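Local coordinates for protein uroporphyrinogen III cosynthase (HemD) (Helicobacter pylori, PDB 3P9Z) that probably catalyses cyclisation of the linear tetrapyrrole hydroxymethylbilane to uroporphyrinogen III, with loss of water, in the porphyrin pathway that leads to haem, at residues L21-F26 with K174-Y179; C27-E32 with Q138-E143. One frame throughout, in Å; residues are numbered along the deposited sequence.

Contact 1. Residues L21-F26 with K174-Y179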
loop_
_atom_site.group_PDB
_atom_site.type_symbol
_atom_site.label_atom_id
_atom_site.label_comp_id
_atom_site.label_asym_id
_atom_site.label_seq_id
_atom_site.Cartn_x
_atom_site.Cartn_y
_atom_site.Cartn_z
ATOM N N LEU A 21 13.638 -6.042 -4.973
ATOM C CA LEU A 21 12.736 -6.876 -5.763
ATOM C C LEU A 21 11.361 -6.215 -5.798
ATOM O O LEU A 21 10.704 -6.093 -4.760
ATOM C CB LEU A 21 12.642 -8.280 -5.152
ATOM C CG LEU A 21 13.622 -9.385 -5.598
ATOM C CD1 LEU A 21 15.072 -8.927 -5.612
ATOM C CD2 LEU A 21 13.492 -10.630 -4.719
ATOM N N ILE A 22 10.939 -5.771 -6.980
ATOM C CA ILE A 22 9.615 -5.163 -7.147
ATOM C C ILE A 22 8.796 -6.168 -7.936
ATOM O O ILE A 22 8.849 -6.216 -9.180
ATOM C CB ILE A 22 9.678 -3.785 -7.874
ATOM C CG1 ILE A 22 10.599 -2.815 -7.114
ATOM C CG2 ILE A 22 8.236 -3.167 -8.076
ATOM C CD1 ILE A 22 11.027 -1.570 -7.944
ATOM N N LEU A 23 8.041 -6.983 -7.207
ATOM C CA LEU A 23 7.373 -8.125 -7.811
ATOM C C LEU A 23 5.888 -7.910 -8.087
ATOM O O LEU A 23 5.234 -8.765 -8.686
ATOM C CB LEU A 23 7.543 -9.339 -6.915
ATOM C CG LEU A 23 8.983 -9.665 -6.507
ATOM C CD1 LEU A 23 8.952 -10.797 -5.514
ATOM C CD2 LEU A 23 9.801 -10.019 -7.730
ATOM N N ASN A 24 5.358 -6.791 -7.603
ATOM C CA ASN A 24 3.943 -6.459 -7.762
ATOM C C ASN A 24 3.851 -5.204 -8.594
ATOM O O ASN A 24 4.837 -4.477 -8.718
ATOM C CB ASN A 24 3.316 -6.205 -6.393
ATOM C CG ASN A 24 3.284 -7.440 -5.546
ATOM O OD1 ASN A 24 4.018 -7.554 -4.559
ATOM N ND2 ASN A 24 2.467 -8.397 -5.946
ATOM N N GLU A 25 2.675 -4.945 -9.145
ATOM C CA GLU A 25 2.433 -3.717 -9.886
ATOM C C GLU A 25 0.988 -3.254 -9.686
ATOM O O GLU A 25 0.097 -4.047 -9.409
ATOM C CB GLU A 25 2.804 -3.862 -11.378
ATOM C CG GLU A 25 1.896 -4.788 -12.183
ATOM C CD GLU A 25 2.483 -5.197 -13.539
ATOM O OE1 GLU A 25 3.355 -4.472 -14.075
ATOM O OE2 GLU A 25 2.061 -6.251 -14.076
ATOM N N PHE A 26 0.787 -1.953 -9.785
ATOM C CA PHE A 26 -0.519 -1.359 -9.587
ATOM C C PHE A 26 -1.224 -1.207 -10.903
ATOM O O PHE A 26 -0.643 -0.776 -11.889
ATOM C CB PHE A 26 -0.405 -0.027 -8.838
ATOM C CG PHE A 26 -0.050 -0.199 -7.398
ATOM C CD1 PHE A 26 -1.002 -0.628 -6.486
ATOM C CD2 PHE A 26 1.255 0.005 -6.962
ATOM C CE1 PHE A 26 -0.665 -0.825 -5.138
ATOM C CE2 PHE A 26 1.597 -0.189 -5.628
ATOM C CZ PHE A 26 0.635 -0.603 -4.717
ATOM N N LYS A 174 4.021 -12.638 -0.279
ATOM C CA LYS A 174 3.254 -13.528 -1.140
ATOM C C LYS A 174 3.893 -13.666 -2.536
ATOM O O LYS A 174 4.084 -14.777 -3.031
ATOM C CB LYS A 174 1.802 -13.031 -1.237
ATOM C CG LYS A 174 0.850 -13.997 -1.917
ATOM C CD LYS A 174 -0.612 -13.584 -1.679
ATOM C CE LYS A 174 -1.571 -14.529 -2.410
ATOM N NZ LYS A 174 -1.655 -14.219 -3.887
ATOM N N ALA A 175 4.216 -12.533 -3.154
ATOM C CA ALA A 175 4.797 -12.524 -4.488
ATOM C C ALA A 175 6.176 -13.191 -4.482
ATOM O O ALA A 175 6.531 -13.926 -5.404
ATOM C CB ALA A 175 4.900 -11.099 -5.010
ATOM N N PHE A 176 6.956 -12.927 -3.438
ATOM C CA PHE A 176 8.262 -13.551 -3.350
ATOM C C PHE A 176 8.118 -15.066 -3.358
ATOM O O PHE A 176 8.787 -15.753 -4.143
ATOM C CB PHE A 176 9.016 -13.097 -2.110
ATOM C CG PHE A 176 10.397 -13.658 -2.015
ATOM C CD1 PHE A 176 10.632 -14.855 -1.331
ATOM C CD2 PHE A 176 11.466 -13.005 -2.616
ATOM C CE1 PHE A 176 11.921 -15.399 -1.234
ATOM C CE2 PHE A 176 12.764 -13.541 -2.529
ATOM C CZ PHE A 176 12.986 -14.742 -1.829
ATOM N N LEU A 177 7.239 -15.576 -2.499
ATOM C CA LEU A 177 7.077 -17.024 -2.341
ATOM C C LEU A 177 6.461 -17.655 -3.579
ATOM O O LEU A 177 6.724 -18.799 -3.869
ATOM C CB LEU A 177 6.265 -17.364 -1.092
ATOM C CG LEU A 177 6.984 -17.035 0.227
ATOM C CD1 LEU A 177 6.065 -17.295 1.419
ATOM C CD2 LEU A 177 8.296 -17.829 0.354
ATOM N N HIS A 178 5.671 -16.893 -4.323
ATOM C CA HIS A 178 5.201 -17.369 -5.628
ATOM C C HIS A 178 6.369 -17.745 -6.533
ATOM O O HIS A 178 6.318 -18.759 -7.212
ATOM C CB HIS A 178 4.301 -16.340 -6.322
ATOM C CG HIS A 178 3.738 -16.823 -7.624
ATOM N ND1 HIS A 178 2.468 -17.349 -7.742
ATOM C CD2 HIS A 178 4.297 -16.910 -8.856
ATOM C CE1 HIS A 178 2.262 -17.715 -8.996
ATOM N NE2 HIS A 178 3.359 -17.466 -9.690
ATOM N N TYR A 179 7.427 -16.938 -6.539
ATOM C CA TYR A 179 8.492 -17.123 -7.522
ATOM C C TYR A 179 9.741 -17.846 -7.030
ATOM O O TYR A 179 10.436 -18.479 -7.819
ATOM C CB TYR A 179 8.911 -15.778 -8.107
ATOM C CG TYR A 179 7.977 -15.242 -9.177
ATOM C CD1 TYR A 179 7.844 -15.895 -10.405
ATOM C CD2 TYR A 179 7.256 -14.059 -8.979
ATOM C CE1 TYR A 179 6.990 -15.409 -11.392
ATOM C CE2 TYR A 179 6.401 -13.547 -9.984
ATOM C CZ TYR A 179 6.281 -14.222 -11.177
ATOM O OH TYR A 179 5.442 -13.741 -12.171
#

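Contact 2. Residues C27-E32 with Q138-E143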
loop_
_atom_site.group_PDB
_atom_site.type_symbol
_atom_site.label_atom_id
_atom_site.label_comp_id
_atom_site.label_asym_id
_atom_site.label_seq_id
_atom_site.Cartn_x
_atom_site.Cartn_y
_atom_site.Cartn_z
ATOM N N CYS A 27 -2.466 -1.642 -10.922
ATOM C CA CYS A 27 -3.292 -1.484 -12.103
ATOM C C CYS A 27 -4.418 -0.502 -11.789
ATOM O O CYS A 27 -5.055 -0.568 -10.743
ATOM C CB CYS A 27 -3.799 -2.838 -12.602
ATOM S SG CYS A 27 -2.440 -3.985 -13.029
ATOM N N TYR A 28 -4.618 0.448 -12.695
ATOM C CA TYR A 28 -5.577 1.533 -12.485
ATOM C C TYR A 28 -6.877 1.332 -13.244
ATOM O O TYR A 28 -6.857 0.904 -14.401
ATOM C CB TYR A 28 -4.965 2.868 -12.872
ATOM C CG TYR A 28 -3.800 3.306 -12.024
ATOM C CD1 TYR A 28 -3.632 2.847 -10.713
ATOM C CD2 TYR A 28 -2.885 4.219 -12.520
ATOM C CE1 TYR A 28 -2.553 3.278 -9.931
ATOM C CE2 TYR A 28 -1.817 4.657 -11.751
ATOM C CZ TYR A 28 -1.660 4.187 -10.467
ATOM O OH TYR A 28 -0.593 4.637 -9.738
ATOM N N TYR A 29 -7.995 1.625 -12.572
ATOM C CA TYR A 29 -9.332 1.527 -13.150
ATOM C C TYR A 29 -10.013 2.891 -13.121
ATOM O O TYR A 29 -10.069 3.542 -12.075
ATOM C CB TYR A 29 -10.194 0.510 -12.397
ATOM C CG TYR A 29 -9.553 -0.843 -12.246
ATOM C CD1 TYR A 29 -9.387 -1.687 -13.349
ATOM C CD2 TYR A 29 -9.102 -1.281 -11.011
ATOM C CE1 TYR A 29 -8.791 -2.933 -13.212
ATOM C CE2 TYR A 29 -8.509 -2.526 -10.863
ATOM C CZ TYR A 29 -8.359 -3.345 -11.961
ATOM O OH TYR A 29 -7.760 -4.575 -11.812
ATOM N N PRO A 30 -10.521 3.337 -14.278
ATOM C CA PRO A 30 -11.210 4.628 -14.322
ATOM C C PRO A 30 -12.410 4.690 -13.370
ATOM O O PRO A 30 -13.099 3.694 -13.144
ATOM C CB PRO A 30 -11.673 4.728 -15.789
ATOM C CG PRO A 30 -10.674 3.924 -16.541
ATOM C CD PRO A 30 -10.411 2.734 -15.623
ATOM N N LEU A 31 -12.633 5.863 -12.806
ATOM C CA LEU A 31 -13.815 6.097 -11.998
ATOM C C LEU A 31 -14.983 6.402 -12.927
ATOM O O LEU A 31 -15.010 7.448 -13.601
ATOM C CB LEU A 31 -13.563 7.236 -11.010
ATOM C CG LEU A 31 -14.682 7.615 -10.053
ATOM C CD1 LEU A 31 -14.904 6.515 -9.009
ATOM C CD2 LEU A 31 -14.318 8.955 -9.413
ATOM N N GLU A 32 -15.936 5.477 -12.955
ATOM C CA GLU A 32 -17.101 5.542 -13.836
ATOM C C GLU A 32 -18.241 6.335 -13.201
ATOM O O GLU A 32 -18.990 7.038 -13.906
ATOM C CB GLU A 32 -17.590 4.127 -14.182
ATOM N N GLN A 138 -18.544 2.837 -2.344
ATOM C CA GLN A 138 -17.158 2.438 -2.618
ATOM C C GLN A 138 -16.959 2.320 -4.112
ATOM O O GLN A 138 -17.830 1.786 -4.807
ATOM C CB GLN A 138 -16.880 1.044 -2.070
ATOM C CG GLN A 138 -17.205 0.846 -0.638
ATOM C CD GLN A 138 -16.707 -0.492 -0.149
ATOM O OE1 GLN A 138 -17.391 -1.508 -0.267
ATOM N NE2 GLN A 138 -15.531 -0.495 0.418
ATOM N N ALA A 139 -15.820 2.791 -4.602
ATOM C CA ALA A 139 -15.405 2.498 -5.972
ATOM C C ALA A 139 -13.961 2.024 -5.968
ATOM O O ALA A 139 -13.078 2.688 -5.425
ATOM C CB ALA A 139 -15.563 3.714 -6.876
ATOM N N VAL A 140 -13.755 0.867 -6.586
ATOM C CA VAL A 140 -12.453 0.269 -6.811
ATOM C C VAL A 140 -11.698 1.045 -7.910
ATOM O O VAL A 140 -12.097 1.047 -9.075
ATOM C CB VAL A 140 -12.642 -1.209 -7.243
ATOM C CG1 VAL A 140 -11.314 -1.834 -7.704
ATOM C CG2 VAL A 140 -13.289 -2.031 -6.091
ATOM N N VAL A 141 -10.599 1.699 -7.553
ATOM C CA VAL A 141 -9.846 2.450 -8.565
ATOM C C VAL A 141 -8.451 1.883 -8.815
ATOM O O VAL A 141 -7.725 2.355 -9.698
ATOM C CB VAL A 141 -9.793 3.974 -8.252
ATOM C CG1 VAL A 141 -11.244 4.564 -8.212
ATOM C CG2 VAL A 141 -9.060 4.242 -6.955
ATOM N N TYR A 142 -8.062 0.875 -8.038
ATOM C CA TYR A 142 -6.773 0.226 -8.296
ATOM C C TYR A 142 -6.708 -1.182 -7.735
ATOM O O TYR A 142 -7.516 -1.564 -6.886
ATOM C CB TYR A 142 -5.579 1.078 -7.800
ATOM C CG TYR A 142 -5.336 0.982 -6.314
ATOM C CD1 TYR A 142 -6.050 1.784 -5.429
ATOM C CD2 TYR A 142 -4.408 0.078 -5.784
ATOM C CE1 TYR A 142 -5.859 1.705 -4.061
ATOM C CE2 TYR A 142 -4.209 -0.013 -4.384
ATOM C CZ TYR A 142 -4.938 0.818 -3.545
ATOM O OH TYR A 142 -4.782 0.767 -2.181
ATOM N N GLU A 143 -5.731 -1.938 -8.242
ATOM C CA GLU A 143 -5.431 -3.270 -7.753
ATOM C C GLU A 143 -3.917 -3.454 -7.712
ATOM O O GLU A 143 -3.199 -3.020 -8.626
ATOM C CB GLU A 143 -6.072 -4.320 -8.653
ATOM C CG GLU A 143 -6.015 -5.719 -8.079
ATOM C CD GLU A 143 -6.605 -6.774 -9.002
ATOM O OE1 GLU A 143 -6.975 -6.449 -10.150
ATOM O OE2 GLU A 143 -6.698 -7.942 -8.568
#

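Contact 1. Residues L21-F26 with K174-Y179
Leu-23 overlaps Ala-175 and the backbone of Phe-176 on helix 170-179. The contact packs a helix of one α/β lobe against strand 19-28, where that strand leaves the lobe to enter the two-stranded connection of the bilobal uroporphyrinogen-III synthase fold. Leu-23 CB meets Ala-175 CB at 3.7 Å. With CG anti to its own carbonyl carbon (chi1 -52°), the rest of the leucine is carried past the alanine, and CD1 settles 3.6 Å from Phe-176 CA. The small Ala-175 methyl also packs against the end of the Asn-24 side chain. With CG anti to the backbone N (chi1 -177°), the Phe-176 ring extends alongside the leucines, and its CE2 edge lies by Leu-21. Beyond the two segments, Phe-167 packs edge-to-face with this ring and Phe-180 meets it at an inclined angle, making an aromatic cluster in the lobe, while Leu-146 of the partner strand 135-146 touches Ala-175. Leu-21 approaches the edge of the ring, near its plane, with CD2 3.7 Å from Phe-176 CE2.

Contact 2. Residues C27-E32 with Q138-E143
The backbones of 27-32 and 138-143 run antiparallel, their end-to-end directions 170° apart. Cys-27 and Glu-143 form a hydrogen-bonded pair: Cys-27 N donates to Glu-143 O at 2.8 Å, and Glu-143 N returns a bond to Cys-27 O. Tyr-28 and Tyr-142 follow as the non-hydrogen-bonded pair, and Tyr-142 CA makes a C-H...O contact of 3.1 Å to that same Cys-27 oxygen. One residue on, Tyr-29 N donates to Val-141 O along a nearly straight N-H...O line (175°), although the donor sits well above the carbonyl plane. Ser-51 OG is a second partner of this oxygen.

On the face carrying Cys-27 and Glu-143, the Tyr-29 ring is laid along the neighbouring strand, with CE2 3.7 Å from Glu-143 CB. Its hydroxyl donates to Glu-143 OE1 at 2.6 Å, and OE1 accepts on its anti lone pair, the one directed away from the other carboxylate oxygen. Glu-143 reaches it with an extended chain, CG anti to the backbone N (chi1 -170°). On the other face, Tyr-28 brings a ring edge, CD1, to 3.9 Å from Tyr-142 CB. Farther along, Leu-31 CD1 packs on Ala-139 CB at 3.6 Å. Helix 46-55 packs against Tyr-28, and a malonate ion, probably from the crystallisation liquor, lies near the Tyr-142 side chain. The pairing is characteristic of the two-stranded antiparallel connector of uroporphyrinogen-III synthases, here where it enters the second lobe.

In the fold
Contacts 1 and 2 lie at successive positions on strand 19-28, with centres about 21 Å apart, and they meet where Phe-26 CD1 packs against Tyr-142 CD2. Along the chain the order is 21-26, 27-32, 138-143 and 174-179, so contact 2 closes within the span bracketed by contact 1. Strands 19-28 and 135-146 are antiparallel neighbours and form the connection between the two lobes. Contact 1 fastens one end of strand 19-28 to helix 170-179 of the first lobe; contact 2 pairs the other end with strand 135-146 beside helix 46-55 of the second. In this family the cleft between the lobes is thought to receive the tetrapyrrole.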